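Local coordinates for serine-rich secreted cell wall anchored (LPXTG-motif ) protein (Lactobacillus reuteri ATCC 53608, PDB 5NXK) that probably serves as a surface adhesin, a parallel beta-solenoid of the pectate lyase-like class through which the gut bacterium attaches to its host, at residues Asp187-Thr192 with Asn222-Gly227; Ser198-Val203 with Gly227-His232; Arg251-Leu256 with Arg284-Val289. All blocks are in the same frame, centred on the assembly; numbering follows the deposited sequence.

Contact 1. Residues Asp187-Thr192 with Asn222-Gly227; sequences DMWLLT and NIKLDG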
ATOM      1  N   ASP A 187      -5.850  -2.226  -6.756  1.00 24.27           N
ATOM      2  CA  ASP A 187      -4.701  -2.804  -6.050  1.00 20.02           C
ATOM      3  C   ASP A 187      -3.962  -1.744  -5.221  1.00 23.99           C
ATOM      4  O   ASP A 187      -3.633  -1.976  -4.059  1.00 28.40           O
ATOM      5  CB  ASP A 187      -3.715  -3.467  -7.020  1.00 22.48           C
ATOM      6  CG  ASP A 187      -4.321  -4.654  -7.787  1.00 33.51           C
ATOM      7  OD1 ASP A 187      -5.337  -5.235  -7.338  1.00 31.60           O
ATOM      8  OD2 ASP A 187      -3.761  -5.013  -8.848  1.00 33.61           O
ATOM      9  N   MET A 188      -3.697  -0.585  -5.823  1.00 22.00           N
ATOM     10  CA  MET A 188      -3.004   0.509  -5.124  1.00 24.92           C
ATOM     11  C   MET A 188      -3.727   1.811  -5.399  1.00 25.93           C
ATOM     12  O   MET A 188      -3.810   2.235  -6.548  1.00 25.87           O
ATOM     13  CB  MET A 188      -1.555   0.645  -5.585  1.00 23.58           C
ATOM     14  CG  MET A 188      -0.647  -0.527  -5.256  1.00 32.36           C
ATOM     15  SD  MET A 188       0.995  -0.256  -5.987  1.00 30.71           S
ATOM     16  CE  MET A 188       1.892  -1.659  -5.324  1.00 29.12           C
ATOM     17  N   TRP A 189      -4.241   2.452  -4.357  1.00 23.21           N
ATOM     18  CA  TRP A 189      -4.914   3.725  -4.521  1.00 21.26           C
ATOM     19  C   TRP A 189      -4.168   4.770  -3.710  1.00 25.88           C
ATOM     20  O   TRP A 189      -4.170   4.726  -2.482  1.00 23.85           O
ATOM     21  CB  TRP A 189      -6.380   3.649  -4.061  1.00 22.76           C
ATOM     22  CG  TRP A 189      -7.209   4.825  -4.485  1.00 24.15           C
ATOM     23  CD1 TRP A 189      -6.771   5.953  -5.116  1.00 24.14           C
ATOM     24  CD2 TRP A 189      -8.632   4.973  -4.347  1.00 26.88           C
ATOM     25  NE1 TRP A 189      -7.822   6.792  -5.368  1.00 24.26           N
ATOM     26  CE2 TRP A 189      -8.975   6.215  -4.910  1.00 22.44           C
ATOM     27  CE3 TRP A 189      -9.644   4.176  -3.796  1.00 26.91           C
ATOM     28  CZ2 TRP A 189     -10.292   6.684  -4.940  1.00 25.86           C
ATOM     29  CZ3 TRP A 189     -10.949   4.641  -3.833  1.00 25.18           C
ATOM     30  CH2 TRP A 189     -11.261   5.881  -4.400  1.00 26.30           C
ATOM     31  N   LEU A 190      -3.531   5.704  -4.407  1.00 21.57           N
ATOM     32  CA  LEU A 190      -2.777   6.768  -3.762  1.00 21.78           C
ATOM     33  C   LEU A 190      -3.497   8.070  -4.061  1.00 24.83           C
ATOM     34  O   LEU A 190      -3.592   8.491  -5.214  1.00 30.67           O
ATOM     35  CB  LEU A 190      -1.330   6.821  -4.251  1.00 21.58           C
ATOM     36  CG  LEU A 190      -0.444   5.583  -4.031  1.00 22.81           C
ATOM     37  CD1 LEU A 190      -0.618   4.547  -5.143  1.00 19.25           C
ATOM     38  CD2 LEU A 190       1.030   5.975  -3.868  1.00 21.40           C
ATOM     39  N   LEU A 191      -4.023   8.684  -3.008  1.00 23.82           N
ATOM     40  CA  LEU A 191      -4.854   9.876  -3.127  1.00 20.83           C
ATOM     41  C   LEU A 191      -4.371  10.943  -2.144  1.00 20.02           C
ATOM     42  O   LEU A 191      -4.012  10.627  -1.010  1.00 23.06           O
ATOM     43  CB  LEU A 191      -6.329   9.521  -2.855  1.00 20.82           C
ATOM     44  CG  LEU A 191      -7.418  10.603  -2.928  1.00 26.68           C
ATOM     45  CD1 LEU A 191      -8.737  10.007  -3.467  1.00 20.06           C
ATOM     46  CD2 LEU A 191      -7.644  11.275  -1.553  1.00 24.35           C
ATOM     47  N   THR A 192      -4.356  12.200  -2.568  1.00 20.82           N
ATOM     48  CA  THR A 192      -4.178  13.286  -1.609  1.00 23.12           C
ATOM     49  C   THR A 192      -5.422  14.157  -1.641  1.00 24.36           C
ATOM     50  O   THR A 192      -6.057  14.316  -2.672  1.00 25.11           O
ATOM     51  CB  THR A 192      -2.925  14.146  -1.902  1.00 22.89           C
ATOM     52  OG1 THR A 192      -3.144  14.923  -3.091  1.00 25.10           O
ATOM     53  CG2 THR A 192      -1.696  13.257  -2.118  1.00 18.95           C
ATOM     54  N   ASN A 222      -5.208  -1.385 -11.516  1.00 25.13           N
ATOM     55  CA  ASN A 222      -4.070  -1.795 -10.694  1.00 22.51           C
ATOM     56  C   ASN A 222      -3.583  -0.634  -9.815  1.00 23.45           C
ATOM     57  O   ASN A 222      -3.384  -0.781  -8.612  1.00 25.16           O
ATOM     58  CB  ASN A 222      -2.916  -2.303 -11.558  1.00 25.05           C
ATOM     59  CG  ASN A 222      -3.277  -3.556 -12.341  1.00 23.68           C
ATOM     60  OD1 ASN A 222      -3.274  -3.541 -13.563  1.00 23.14           O
ATOM     61  ND2 ASN A 222      -3.593  -4.643 -11.633  1.00 22.01           N
ATOM     62  N   ILE A 223      -3.370   0.515 -10.440  1.00 24.34           N
ATOM     63  CA  ILE A 223      -2.849   1.682  -9.744  1.00 24.82           C
ATOM     64  C   ILE A 223      -3.714   2.896 -10.054  1.00 24.60           C
ATOM     65  O   ILE A 223      -3.920   3.251 -11.208  1.00 25.44           O
ATOM     66  CB  ILE A 223      -1.388   1.987 -10.130  1.00 20.92           C
ATOM     67  CG1 ILE A 223      -0.479   0.786  -9.844  1.00 22.14           C
ATOM     68  CG2 ILE A 223      -0.875   3.222  -9.379  1.00 21.17           C
ATOM     69  CD1 ILE A 223       0.970   1.000 -10.337  1.00 20.95           C
ATOM     70  N   LYS A 224      -4.254   3.507  -9.013  1.00 23.40           N
ATOM     71  CA  LYS A 224      -5.010   4.723  -9.191  1.00 25.57           C
ATOM     72  C   LYS A 224      -4.284   5.846  -8.469  1.00 25.13           C
ATOM     73  O   LYS A 224      -4.047   5.773  -7.260  1.00 22.47           O
ATOM     74  CB  LYS A 224      -6.452   4.574  -8.684  1.00 26.40           C
ATOM     75  CG  LYS A 224      -7.300   5.758  -9.095  1.00 25.75           C
ATOM     76  CD  LYS A 224      -8.735   5.723  -8.596  1.00 28.04           C
ATOM     77  CE  LYS A 224      -9.489   6.902  -9.208  1.00 37.74           C
ATOM     78  NZ  LYS A 224     -10.782   6.508  -9.794  1.00 53.54           N
ATOM     79  N   LEU A 225      -3.921   6.872  -9.228  1.00 23.38           N
ATOM     80  CA  LEU A 225      -3.115   7.975  -8.720  1.00 20.45           C
ATOM     81  C   LEU A 225      -3.993   9.234  -8.683  1.00 19.97           C
ATOM     82  O   LEU A 225      -4.510   9.661  -9.720  1.00 21.56           O
ATOM     83  CB  LEU A 225      -1.879   8.187  -9.610  1.00 18.52           C
ATOM     84  CG  LEU A 225      -0.867   7.029  -9.713  1.00 20.07           C
ATOM     85  CD1 LEU A 225       0.201   7.314 -10.779  1.00 19.49           C
ATOM     86  CD2 LEU A 225      -0.216   6.696  -8.365  1.00 17.68           C
ATOM     87  N   ASP A 226      -4.193   9.793  -7.489  1.00 20.80           N
ATOM     88  CA  ASP A 226      -5.053  10.957  -7.298  1.00 22.59           C
ATOM     89  C   ASP A 226      -4.346  12.037  -6.465  1.00 28.20           C
ATOM     90  O   ASP A 226      -4.931  12.588  -5.529  1.00 25.49           O
ATOM     91  CB  ASP A 226      -6.371  10.545  -6.629  1.00 22.93           C
ATOM     92  CG  ASP A 226      -7.372   9.944  -7.616  1.00 24.94           C
ATOM     93  OD1 ASP A 226      -7.521  10.490  -8.736  1.00 26.08           O
ATOM     94  OD2 ASP A 226      -7.987   8.905  -7.285  1.00 31.77           O
ATOM     95  N   GLY A 227      -3.076  12.290  -6.780  1.00 24.70           N
ATOM     96  CA  GLY A 227      -2.313  13.392  -6.206  1.00 21.83           C
ATOM     97  C   GLY A 227      -2.816  14.755  -6.664  1.00 27.29           C
ATOM     98  O   GLY A 227      -3.095  14.949  -7.851  1.00 25.43           O
TER
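Two consecutive rungs of the beta-solenoid meet here, strand 188-191 stacking on strand 223-226 with their short axes only 3° from parallel, Asp187 over Asn222 and Trp189 over Lys224. At the corner where both chains turn, the two polar side chains lie side by side, pointing the same way: Asn222 ND2 gives a hydrogen bond to Asp187 OD2 at 2.8 Å, the oxygen lying in the amide plane but being met on its anti side, out of the carboxylate plane. Asn215 ND2 also reaches OD2, Thr219 and Asn181 hold the other oxygen, Asp187 OD1, and the Asn222 amide goes on to Asn249 and Ser244. The usual parallel-sheet bonds follow, from Met188 N to Asn222 O through to Thr192 N, which reaches Asp226 O at 3.0 Å.

On the face carrying Trp189, the indole swings out with CG anti to the backbone N (chi1 -167°), and Lys224, in the same first torsion, runs alongside. Lys224 CD sits over the five-membered ring, 3.9 Å from its centroid, a CH-pi contact. The indole edge is used as well: Trp189 NE1 donates to Asp226 OD2 at 2.9 Å, with the carboxylate turned 61° from the ring. On the opposite face Leu190 CD1 meets Leu225 CD2 at 3.9 Å, inside the solenoid. Tyr164 and His152 also pack on the indole. With Lys224 CD over one face and its N-H bonded to Asp226, the buried Trp189 ring is probably held in rotation, and its polar edge is satisfied.

Contact 2. Residues Ser198-Val203 with Gly227-His232; sequences SGISTV and GGRENH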
ATOM      1  N   SER A 198       1.737  17.602   0.925  1.00 23.08           N
ATOM      2  CA  SER A 198       2.530  17.510  -0.316  1.00 23.86           C
ATOM      3  C   SER A 198       1.738  17.442  -1.609  1.00 22.87           C
ATOM      4  O   SER A 198       2.193  17.968  -2.625  1.00 24.22           O
ATOM      5  CB  SER A 198       3.465  16.291  -0.261  1.00 27.46           C
ATOM      6  OG  SER A 198       2.742  15.072  -0.399  1.00 27.70           O
ATOM      7  N   GLY A 199       0.580  16.785  -1.603  1.00 19.29           N
ATOM      8  CA  GLY A 199      -0.197  16.652  -2.825  1.00 18.24           C
ATOM      9  C   GLY A 199       0.471  15.804  -3.901  1.00 18.33           C
ATOM     10  O   GLY A 199       0.127  15.884  -5.086  1.00 23.58           O
ATOM     11  N   ILE A 200       1.400  14.960  -3.479  1.00 21.37           N
ATOM     12  CA  ILE A 200       2.159  14.105  -4.392  1.00 25.00           C
ATOM     13  C   ILE A 200       1.806  12.636  -4.171  1.00 23.94           C
ATOM     14  O   ILE A 200       1.792  12.170  -3.031  1.00 22.72           O
ATOM     15  CB  ILE A 200       3.672  14.287  -4.181  1.00 18.10           C
ATOM     16  CG1 ILE A 200       4.068  15.738  -4.475  1.00 21.54           C
ATOM     17  CG2 ILE A 200       4.482  13.308  -5.052  1.00 18.79           C
ATOM     18  CD1 ILE A 200       5.489  16.074  -4.031  1.00 22.14           C
ATOM     19  N   SER A 201       1.502  11.921  -5.253  1.00 21.22           N
ATOM     20  CA  SER A 201       1.229  10.487  -5.166  1.00 22.86           C
ATOM     21  C   SER A 201       2.141   9.737  -6.134  1.00 23.71           C
ATOM     22  O   SER A 201       2.067   9.946  -7.345  1.00 22.19           O
ATOM     23  CB  SER A 201      -0.241  10.187  -5.483  1.00 22.94           C
ATOM     24  OG  SER A 201      -1.099  10.731  -4.490  1.00 20.82           O
ATOM     25  N   THR A 202       2.936   8.812  -5.603  1.00 22.24           N
ATOM     26  CA  THR A 202       4.005   8.167  -6.378  1.00 23.85           C
ATOM     27  C   THR A 202       4.135   6.679  -6.115  1.00 22.19           C
ATOM     28  O   THR A 202       4.138   6.261  -4.972  1.00 23.28           O
ATOM     29  CB  THR A 202       5.371   8.812  -6.070  1.00 25.04           C
ATOM     30  OG1 THR A 202       5.334  10.187  -6.452  1.00 28.61           O
ATOM     31  CG2 THR A 202       6.488   8.128  -6.838  1.00 25.13           C
ATOM     32  N   VAL A 203       4.210   5.886  -7.179  1.00 19.66           N
ATOM     33  CA  VAL A 203       4.634   4.489  -7.082  1.00 21.79           C
ATOM     34  C   VAL A 203       5.969   4.337  -7.783  1.00 23.82           C
ATOM     35  O   VAL A 203       6.115   4.784  -8.923  1.00 21.47           O
ATOM     36  CB  VAL A 203       3.618   3.530  -7.708  1.00 21.74           C
ATOM     37  CG1 VAL A 203       4.142   2.072  -7.671  1.00 19.28           C
ATOM     38  CG2 VAL A 203       2.275   3.657  -6.987  1.00 22.92           C
ATOM     39  N   GLY A 227      -3.076  12.290  -6.780  1.00 24.70           N
ATOM     40  CA  GLY A 227      -2.313  13.392  -6.206  1.00 21.83           C
ATOM     41  C   GLY A 227      -2.816  14.755  -6.664  1.00 27.29           C
ATOM     42  O   GLY A 227      -3.095  14.949  -7.851  1.00 25.43           O
ATOM     43  N   GLY A 228      -2.933  15.701  -5.733  1.00 27.47           N
ATOM     44  CA  GLY A 228      -3.406  17.034  -6.078  1.00 25.20           C
ATOM     45  C   GLY A 228      -2.467  17.851  -6.954  1.00 24.82           C
ATOM     46  O   GLY A 228      -2.928  18.700  -7.714  1.00 27.79           O
ATOM     47  N   ARG A 229      -1.160  17.626  -6.847  1.00 18.52           N
ATOM     48  CA  ARG A 229      -0.192  18.353  -7.688  1.00 18.66           C
ATOM     49  C   ARG A 229       0.668  17.436  -8.581  1.00 21.51           C
ATOM     50  O   ARG A 229       1.050  17.835  -9.674  1.00 22.48           O
ATOM     51  CB  ARG A 229       0.718  19.273  -6.846  1.00 21.75           C
ATOM     52  CG  ARG A 229       1.718  18.602  -5.900  1.00 23.57           C
ATOM     53  CD  ARG A 229       2.884  19.585  -5.540  1.00 25.81           C
ATOM     54  NE  ARG A 229       3.961  19.536  -6.544  1.00 28.81           N
ATOM     55  CZ  ARG A 229       4.314  20.545  -7.344  1.00 28.46           C
ATOM     56  NH1 ARG A 229       3.698  21.719  -7.253  1.00 27.80           N
ATOM     57  NH2 ARG A 229       5.296  20.380  -8.236  1.00 20.73           N
ATOM     58  N   GLU A 230       1.016  16.239  -8.111  1.00 23.58           N
ATOM     59  CA  GLU A 230       1.839  15.329  -8.921  1.00 21.66           C
ATOM     60  C   GLU A 230       1.378  13.885  -8.775  1.00 23.62           C
ATOM     61  O   GLU A 230       0.931  13.455  -7.701  1.00 20.80           O
ATOM     62  CB  GLU A 230       3.331  15.378  -8.531  1.00 23.28           C
ATOM     63  CG  GLU A 230       4.035  16.744  -8.588  1.00 28.16           C
ATOM     64  CD  GLU A 230       5.485  16.680  -8.079  1.00 30.62           C
ATOM     65  OE1 GLU A 230       6.154  15.631  -8.276  1.00 29.03           O
ATOM     66  OE2 GLU A 230       5.926  17.643  -7.398  1.00 27.30           O
ATOM     67  N   ASN A 231       1.524  13.136  -9.862  1.00 19.59           N
ATOM     68  CA  ASN A 231       1.232  11.707  -9.888  1.00 21.11           C
ATOM     69  C   ASN A 231       2.355  11.012 -10.642  1.00 23.57           C
ATOM     70  O   ASN A 231       2.615  11.364 -11.775  1.00 24.38           O
ATOM     71  CB  ASN A 231      -0.113  11.439 -10.564  1.00 18.26           C
ATOM     72  CG  ASN A 231      -1.281  12.003  -9.774  1.00 22.05           C
ATOM     73  OD1 ASN A 231      -1.772  11.366  -8.842  1.00 21.69           O
ATOM     74  ND2 ASN A 231      -1.699  13.226 -10.115  1.00 19.75           N
ATOM     75  N   HIS A 232       3.002  10.024 -10.040  1.00 22.08           N
ATOM     76  CA  HIS A 232       4.156   9.398 -10.686  1.00 21.21           C
ATOM     77  C   HIS A 232       4.067   7.887 -10.703  1.00 21.04           C
ATOM     78  O   HIS A 232       3.635   7.286  -9.729  1.00 23.65           O
ATOM     79  CB  HIS A 232       5.455   9.787  -9.980  1.00 20.84           C
ATOM     80  CG  HIS A 232       5.755  11.246 -10.013  1.00 22.10           C
ATOM     81  ND1 HIS A 232       6.493  11.835 -11.028  1.00 21.25           N
ATOM     82  CD2 HIS A 232       5.472  12.242  -9.140  1.00 20.98           C
ATOM     83  CE1 HIS A 232       6.614  13.123 -10.790  1.00 20.68           C
ATOM     84  NE2 HIS A 232       5.999  13.400  -9.646  1.00 21.46           N
TER
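Glu230 runs beside Ile200 of the preceding rung. Its CB lies 4.1 Å from Ile200 CG1, and with CG beside the backbone N (chi1 -57°) the chain extends alongside the isoleucine; CD lies against Ile200 CG1 and CD1, and OE2 is 3.7 Å from Ile200 CD1. OE2 takes both NE and NH2 of Arg229, a side-on salt bridge in the guanidinium plane, with Glu230 OE2 to Arg229 NE at 2.9 Å; OE1 accepts from His232 NE2 at 2.6 Å, on its anti lone pair and close to the imidazole plane. Beneath them strands 200-203 and 230-232 are parallel rungs of the beta-solenoid, their axes 4.7 Å apart at closest approach, preceded by Gly199 on one rung and by Gly227 and Gly228 on the other: Gly199 O receives two N-H groups, from Arg229 N at 2.8 Å and, longer, from Glu230 N at 3.2 Å. Further along, Thr202 OG1 approaches His232 CD2 obliquely at 3.4 Å. On the other face Asn231 OD1 accepts from Gly227 N, ND2 gives to Gly227 O and to Arg262 O of the following rung, and Ser201 OG turns to Ser166 O.

Contact 3. Residues Arg251-Leu256 with Arg284-Val289; sequences RIIPQL and RVAGTV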
ATOM      1  N   ARG A 251      -4.364   4.584 -13.627  1.00 22.94           N
ATOM      2  CA  ARG A 251      -5.399   5.570 -13.873  1.00 24.48           C
ATOM      3  C   ARG A 251      -5.074   6.908 -13.224  1.00 20.88           C
ATOM      4  O   ARG A 251      -4.883   6.983 -12.020  1.00 21.29           O
ATOM      5  CB  ARG A 251      -6.725   5.054 -13.348  1.00 27.79           C
ATOM      6  CG  ARG A 251      -7.898   6.007 -13.447  1.00 26.41           C
ATOM      7  CD  ARG A 251      -9.063   5.117 -13.827  1.00 39.07           C
ATOM      8  NE  ARG A 251     -10.361   5.742 -13.743  1.00 42.27           N
ATOM      9  CZ  ARG A 251     -11.380   5.428 -14.532  1.00 38.95           C
ATOM     10  NH1 ARG A 251     -11.242   4.513 -15.493  1.00 35.80           N
ATOM     11  NH2 ARG A 251     -12.539   6.047 -14.368  1.00 38.52           N
ATOM     12  N   ILE A 252      -5.000   7.957 -14.040  1.00 23.86           N
ATOM     13  CA  ILE A 252      -4.811   9.306 -13.533  1.00 25.51           C
ATOM     14  C   ILE A 252      -5.935  10.195 -14.041  1.00 26.79           C
ATOM     15  O   ILE A 252      -5.835  10.798 -15.108  1.00 22.71           O
ATOM     16  CB  ILE A 252      -3.468   9.888 -13.948  1.00 27.78           C
ATOM     17  CG1 ILE A 252      -2.354   8.861 -13.696  1.00 23.85           C
ATOM     18  CG2 ILE A 252      -3.203  11.200 -13.175  1.00 25.27           C
ATOM     19  CD1 ILE A 252      -0.989   9.315 -14.133  1.00 24.70           C
ATOM     20  N   ILE A 253      -7.004  10.255 -13.259  1.00 27.09           N
ATOM     21  CA  ILE A 253      -8.179  11.053 -13.581  1.00 28.85           C
ATOM     22  C   ILE A 253      -8.592  11.799 -12.315  1.00 24.12           C
ATOM     23  O   ILE A 253      -8.819  11.173 -11.279  1.00 26.82           O
ATOM     24  CB  ILE A 253      -9.351  10.165 -14.099  1.00 27.68           C
ATOM     25  CG1 ILE A 253      -8.987   9.515 -15.446  1.00 25.31           C
ATOM     26  CG2 ILE A 253     -10.620  10.989 -14.262  1.00 28.14           C
ATOM     27  CD1 ILE A 253     -10.094   8.571 -16.000  1.00 29.57           C
ATOM     28  N   PRO A 254      -8.650  13.139 -12.377  1.00 23.16           N
ATOM     29  CA  PRO A 254      -8.958  13.901 -11.155  1.00 24.89           C
ATOM     30  C   PRO A 254     -10.318  13.524 -10.552  1.00 26.05           C
ATOM     31  O   PRO A 254     -11.266  13.244 -11.289  1.00 27.65           O
ATOM     32  CB  PRO A 254      -8.947  15.355 -11.630  1.00 26.08           C
ATOM     33  CG  PRO A 254      -8.047  15.350 -12.867  1.00 29.30           C
ATOM     34  CD  PRO A 254      -8.307  14.010 -13.519  1.00 25.23           C
ATOM     35  N   GLN A 255     -10.385  13.486  -9.224  1.00 26.86           N
ATOM     36  CA  GLN A 255     -11.603  13.124  -8.498  1.00 28.84           C
ATOM     37  C   GLN A 255     -12.700  14.184  -8.631  1.00 34.34           C
ATOM     38  O   GLN A 255     -13.889  13.881  -8.493  1.00 33.53           O
ATOM     39  CB  GLN A 255     -11.278  12.895  -7.018  1.00 27.40           C
ATOM     40  CG  GLN A 255     -10.556  11.586  -6.758  1.00 27.87           C
ATOM     41  CD  GLN A 255     -11.504  10.396  -6.730  1.00 31.26           C
ATOM     42  OE1 GLN A 255     -11.753   9.765  -7.763  1.00 29.82           O
ATOM     43  NE2 GLN A 255     -12.005  10.055  -5.537  1.00 28.37           N
ATOM     44  N   LEU A 256     -12.283  15.426  -8.880  1.00 34.85           N
ATOM     45  CA  LEU A 256     -13.183  16.587  -8.949  1.00 37.76           C
ATOM     46  C   LEU A 256     -12.770  17.536 -10.072  1.00 36.97           C
ATOM     47  O   LEU A 256     -11.644  17.465 -10.560  1.00 33.98           O
ATOM     48  CB  LEU A 256     -13.197  17.354  -7.632  1.00 33.84           C
ATOM     49  CG  LEU A 256     -13.547  16.588  -6.357  1.00 36.04           C
ATOM     50  CD1 LEU A 256     -13.251  17.469  -5.169  1.00 39.44           C
ATOM     51  CD2 LEU A 256     -14.999  16.133  -6.366  1.00 37.38           C
ATOM     52  N   ARG A 284      -4.351   5.184 -18.393  1.00 25.94           N
ATOM     53  CA  ARG A 284      -5.558   5.964 -18.626  1.00 26.85           C
ATOM     54  C   ARG A 284      -5.403   7.319 -17.977  1.00 27.04           C
ATOM     55  O   ARG A 284      -5.380   7.416 -16.748  1.00 23.24           O
ATOM     56  CB  ARG A 284      -6.789   5.264 -18.050  1.00 28.82           C
ATOM     57  CG  ARG A 284      -8.101   6.052 -18.167  1.00 31.05           C
ATOM     58  CD  ARG A 284      -8.527   6.282 -19.615  1.00 32.99           C
ATOM     59  NE  ARG A 284      -9.781   7.037 -19.696  1.00 36.06           N
ATOM     60  CZ  ARG A 284     -10.084   7.925 -20.641  1.00 42.65           C
ATOM     61  NH1 ARG A 284      -9.237   8.176 -21.637  1.00 41.09           N
ATOM     62  NH2 ARG A 284     -11.257   8.548 -20.604  1.00 41.52           N
ATOM     63  N   VAL A 285      -5.271   8.358 -18.791  1.00 19.61           N
ATOM     64  CA  VAL A 285      -5.123   9.705 -18.256  1.00 24.12           C
ATOM     65  C   VAL A 285      -6.141  10.627 -18.912  1.00 27.67           C
ATOM     66  O   VAL A 285      -6.208  10.704 -20.132  1.00 27.99           O
ATOM     67  CB  VAL A 285      -3.704  10.256 -18.464  1.00 26.33           C
ATOM     68  CG1 VAL A 285      -3.582  11.633 -17.815  1.00 25.61           C
ATOM     69  CG2 VAL A 285      -2.664   9.298 -17.874  1.00 20.82           C
ATOM     70  N   ALA A 286      -6.951  11.313 -18.113  1.00 29.09           N
ATOM     71  CA  ALA A 286      -7.991  12.163 -18.689  1.00 31.50           C
ATOM     72  C   ALA A 286      -8.305  13.314 -17.742  1.00 31.74           C
ATOM     73  O   ALA A 286      -7.992  13.246 -16.553  1.00 27.61           O
ATOM     74  CB  ALA A 286      -9.257  11.341 -18.988  1.00 27.20           C
ATOM     75  N   GLY A 287      -8.896  14.383 -18.272  1.00 31.97           N
ATOM     76  CA  GLY A 287      -9.184  15.558 -17.468  1.00 31.56           C
ATOM     77  C   GLY A 287      -7.999  16.511 -17.442  1.00 32.20           C
ATOM     78  O   GLY A 287      -7.078  16.388 -18.254  1.00 28.66           O
ATOM     79  N   THR A 288      -8.004  17.452 -16.499  1.00 27.88           N
ATOM     80  CA  THR A 288      -6.962  18.472 -16.452  1.00 30.05           C
ATOM     81  C   THR A 288      -5.706  17.986 -15.740  1.00 28.44           C
ATOM     82  O   THR A 288      -5.376  18.436 -14.636  1.00 26.35           O
ATOM     83  CB  THR A 288      -7.470  19.763 -15.783  1.00 31.02           C
ATOM     84  OG1 THR A 288      -8.166  19.428 -14.577  1.00 31.52           O
ATOM     85  CG2 THR A 288      -8.430  20.474 -16.708  1.00 31.40           C
ATOM     86  N   VAL A 289      -5.014  17.067 -16.415  1.00 32.20           N
ATOM     87  CA  VAL A 289      -3.733  16.512 -15.994  1.00 28.26           C
ATOM     88  C   VAL A 289      -2.717  16.842 -17.086  1.00 25.13           C
ATOM     89  O   VAL A 289      -2.931  16.507 -18.250  1.00 30.36           O
ATOM     90  CB  VAL A 289      -3.801  14.964 -15.810  1.00 29.00           C
ATOM     91  CG1 VAL A 289      -2.474  14.396 -15.250  1.00 21.53           C
ATOM     92  CG2 VAL A 289      -4.965  14.567 -14.928  1.00 25.46           C
TER
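Ile252 CG2 and Val289 CG1 are both anti to their backbone N, and Val285, with its CG1 also anti (chi1 -177°), presents CG2 to Ile252 from beside its N; these torsions bring the methyls together on one face at the last rungs of the beta-solenoid. Ile252 and Val285 are paired in parallel register and lie side by side, with Ile252 CB 4.1 Å from Val285 CG2. Val289, from the next strand, arrives across Ile252 at about a right angle, its CG1 3.9 Å from Ile252 CG2.

The paired stretch is short. Ile252 N donates to Arg284 O at 2.8 Å, and Ala286 N returns to Ile252 O over a longer 3.2 Å. Beyond this the chains part: Pro254 has no N-H to continue the ladder, and Gly287 to Val289 makes an inverse gamma turn centred on Thr288, whose OG1 bonds to Ile259 O.

On the other face Ile253 CD1 lies over the rim of one face of the Arg251 guanidinium and 3.9 Å from Arg284 CG. Arg251 is held by salt bridges to Asp156 and Asp248, which probably offset its charge beside that of Arg284. Ala286 CB sits over the rim of one face of the Arg284 guanidinium. The proline ring packs where strand 283-285 ends and strand 289-295 begins, with Pro254 CD 3.1 Å from Ala286 O and 3.7 Å from Val289 CG2.

Contacts 1 and 3 lie in one four-stranded parallel sheet, where strands 221-226 and 248-252 are neighbours: Ile223 O and Leu225 N probably hydrogen-bond to Arg251 N and O. Contact 2 joins the strands that follow those of contact 1 in the chain, beyond the turn that on the second rung includes Gly227, which both share; Thr192 OG1 probably bonds to Gly228 N there. Contact 1 is wholly buried, pairing polar corners with indole and leucine packing. Contact 2 is partly buried, and its charged cluster faces outward. Contact 3, about 21 Å (centre to centre) from the middle of the chain, is a surface contact with few backbone bonds and mostly aliphatic packing.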